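PDB 1H9M: molybdenum-binding-protein from Azotobacter vinelandii, which binds molybdate in the cytoplasm and probably serves molybdenum homeostasis by storing or buffering the oxyanion. Local coordinates for residues R9-G14 against V59-A64. Residues are numbered along the deposited sequence; the frame is centred on the assembly and turned at random.
Sequences RNVFKG and VAVVKA. With MOO (molybdate ion), chain E.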
# COMPACT_ATOMS: atom_id res chain seq x y z
N ARG A 9 1.77 -10.80 7.85
CA ARG A 9 1.17 -12.10 8.07
C ARG A 9 1.44 -13.06 6.90
O ARG A 9 1.11 -14.23 7.11
CB ARG A 9 -0.34 -11.97 8.28
CG ARG A 9 -0.74 -11.04 9.43
CD ARG A 9 -0.33 -11.65 10.78
NE ARG A 9 1.06 -11.33 11.09
CZ ARG A 9 1.81 -12.01 11.95
NH1 ARG A 9 1.20 -13.02 12.57
NH2 ARG A 9 3.06 -11.69 12.19
N ASN A 10 1.82 -12.58 5.73
CA ASN A 10 2.06 -13.46 4.59
C ASN A 10 3.51 -13.47 4.21
O ASN A 10 4.06 -12.47 3.74
CB ASN A 10 1.23 -12.88 3.41
CG ASN A 10 -0.24 -12.82 3.86
OD1 ASN A 10 -0.80 -13.84 4.29
ND2 ASN A 10 -0.77 -11.61 3.85
N VAL A 11 4.13 -14.68 4.34
CA VAL A 11 5.55 -14.81 3.93
C VAL A 11 5.59 -16.10 3.10
O VAL A 11 5.41 -17.16 3.69
CB VAL A 11 6.53 -14.87 5.11
CG1 VAL A 11 7.97 -15.09 4.57
CG2 VAL A 11 6.55 -13.57 5.92
N PHE A 12 5.65 -15.97 1.78
CA PHE A 12 5.58 -17.11 0.89
C PHE A 12 6.97 -17.47 0.36
O PHE A 12 7.66 -16.63 -0.20
CB PHE A 12 4.68 -16.85 -0.29
CG PHE A 12 3.31 -16.31 0.01
CD1 PHE A 12 3.02 -14.98 -0.19
CD2 PHE A 12 2.28 -17.15 0.43
CE1 PHE A 12 1.76 -14.48 0.04
CE2 PHE A 12 1.01 -16.65 0.67
CZ PHE A 12 0.75 -15.31 0.47
N LYS A 13 7.28 -18.77 0.32
CA LYS A 13 8.54 -19.19 -0.30
C LYS A 13 8.35 -19.54 -1.76
O LYS A 13 7.35 -20.09 -2.21
CB LYS A 13 9.10 -20.42 0.45
CG LYS A 13 9.60 -20.10 1.85
CD LYS A 13 10.09 -21.35 2.56
CE LYS A 13 10.20 -21.15 4.07
NZ LYS A 13 10.54 -22.45 4.75
N GLY A 14 9.36 -19.16 -2.56
CA GLY A 14 9.28 -19.47 -3.98
C GLY A 14 10.58 -19.30 -4.72
O GLY A 14 11.63 -19.08 -4.13
N VAL A 59 11.62 -15.26 -0.78
CA VAL A 59 10.36 -15.16 -0.07
C VAL A 59 9.62 -13.87 -0.56
O VAL A 59 10.28 -12.94 -1.01
CB VAL A 59 10.52 -15.05 1.46
CG1 VAL A 59 10.85 -16.52 1.86
CG2 VAL A 59 11.41 -13.91 1.89
N ALA A 60 8.30 -14.00 -0.62
CA ALA A 60 7.46 -12.83 -1.00
C ALA A 60 6.75 -12.45 0.31
O ALA A 60 6.16 -13.33 0.95
CB ALA A 60 6.44 -13.33 -1.99
N VAL A 61 6.73 -11.20 0.70
CA VAL A 61 6.20 -10.73 1.97
C VAL A 61 5.06 -9.73 1.69
O VAL A 61 5.33 -8.77 0.98
CB VAL A 61 7.33 -9.98 2.72
CG1 VAL A 61 6.85 -9.45 4.04
CG2 VAL A 61 8.47 -11.04 2.89
N VAL A 62 3.89 -10.01 2.25
CA VAL A 62 2.74 -9.10 1.93
C VAL A 62 2.02 -8.81 3.22
O VAL A 62 1.58 -9.71 3.88
CB VAL A 62 1.78 -9.75 0.91
CG1 VAL A 62 0.62 -8.80 0.64
CG2 VAL A 62 2.48 -10.05 -0.44
N LYS A 63 1.84 -7.57 3.68
CA LYS A 63 1.08 -7.30 4.85
C LYS A 63 -0.44 -7.52 4.62
O LYS A 63 -0.87 -7.25 3.50
CB LYS A 63 1.24 -5.83 5.28
CG LYS A 63 2.39 -5.54 6.23
CD LYS A 63 2.53 -4.01 6.39
CE LYS A 63 1.23 -3.55 6.90
NZ LYS A 63 1.15 -3.42 8.39
N ALA A 64 -1.07 -7.94 5.71
CA ALA A 64 -2.53 -8.20 5.64
C ALA A 64 -3.37 -7.09 5.07
O ALA A 64 -4.20 -7.34 4.17
CB ALA A 64 -3.10 -8.67 6.97
MO MOO E . 0.67 -7.10 9.53
O1 MOO E . -0.48 -5.74 9.41
O2 MOO E . 0.41 -8.29 8.20
O3 MOO E . 2.28 -6.34 9.50
O4 MOO E . 0.32 -7.83 11.15
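Asn-10 to Lys-13 run antiparallel to Val-59 to Val-62 as neighbouring strands of the first TOBE domain, an OB-type fold, and Asn-10 and Phe-12 form hydrogen-bonded pairs with Val-62 and Ala-60. The Phe-12 bonds are short and nearly straight, Phe-12 N to Ala-60 O spanning 2.8 Å. Toward the molybdate end the pairing changes: Val-62 N still donates to Asn-10 O at 2.9 Å, but the return bond from Asn-10 N is weak. The side-chain amide adds a second, bent bond to the same Val-62 O. With CG beside its own backbone N (chi1 -57°), Asn-10 sends ND2 back to that oxygen at 3.0 Å, arriving from above the carbonyl plane, while OD1 accepts from Thr-111 N; both ends of this buried amide are therefore held. On the same face, Phe-12 lays CD1 near Ala-60 CB and packs on Ile-110 in the second domain. The other face carries Val-11, whose CG1 meets Val-59 CB at 4.0 Å, and Lys-13, whose CG lies alongside Val-59 CG1.

Just past the paired residues, the two backbones converge on one molybdate oxygen: Arg-9 N and Ala-64 N each donate to O2 at 2.9 Å, the latter in a practically straight line. The Lys-63 chain starts out extended, passes CG close to O3, then turns at its far end (chi3 59°), folding NZ onto O1 at 3.0 Å, with a weaker bond to O3. Cutting this side chain back to an alanine is likely to leave O1 without its ammonium donor. Ser-7 OG and, from the second subunit, Thr-115 OG1 also bond to the ion, the latter placing the site at a subunit interface. N-H, hydroxyl and ammonium partners, with the Arg-9 side chain close to O4, are consistent with a site for a fully deprotonated oxyanion.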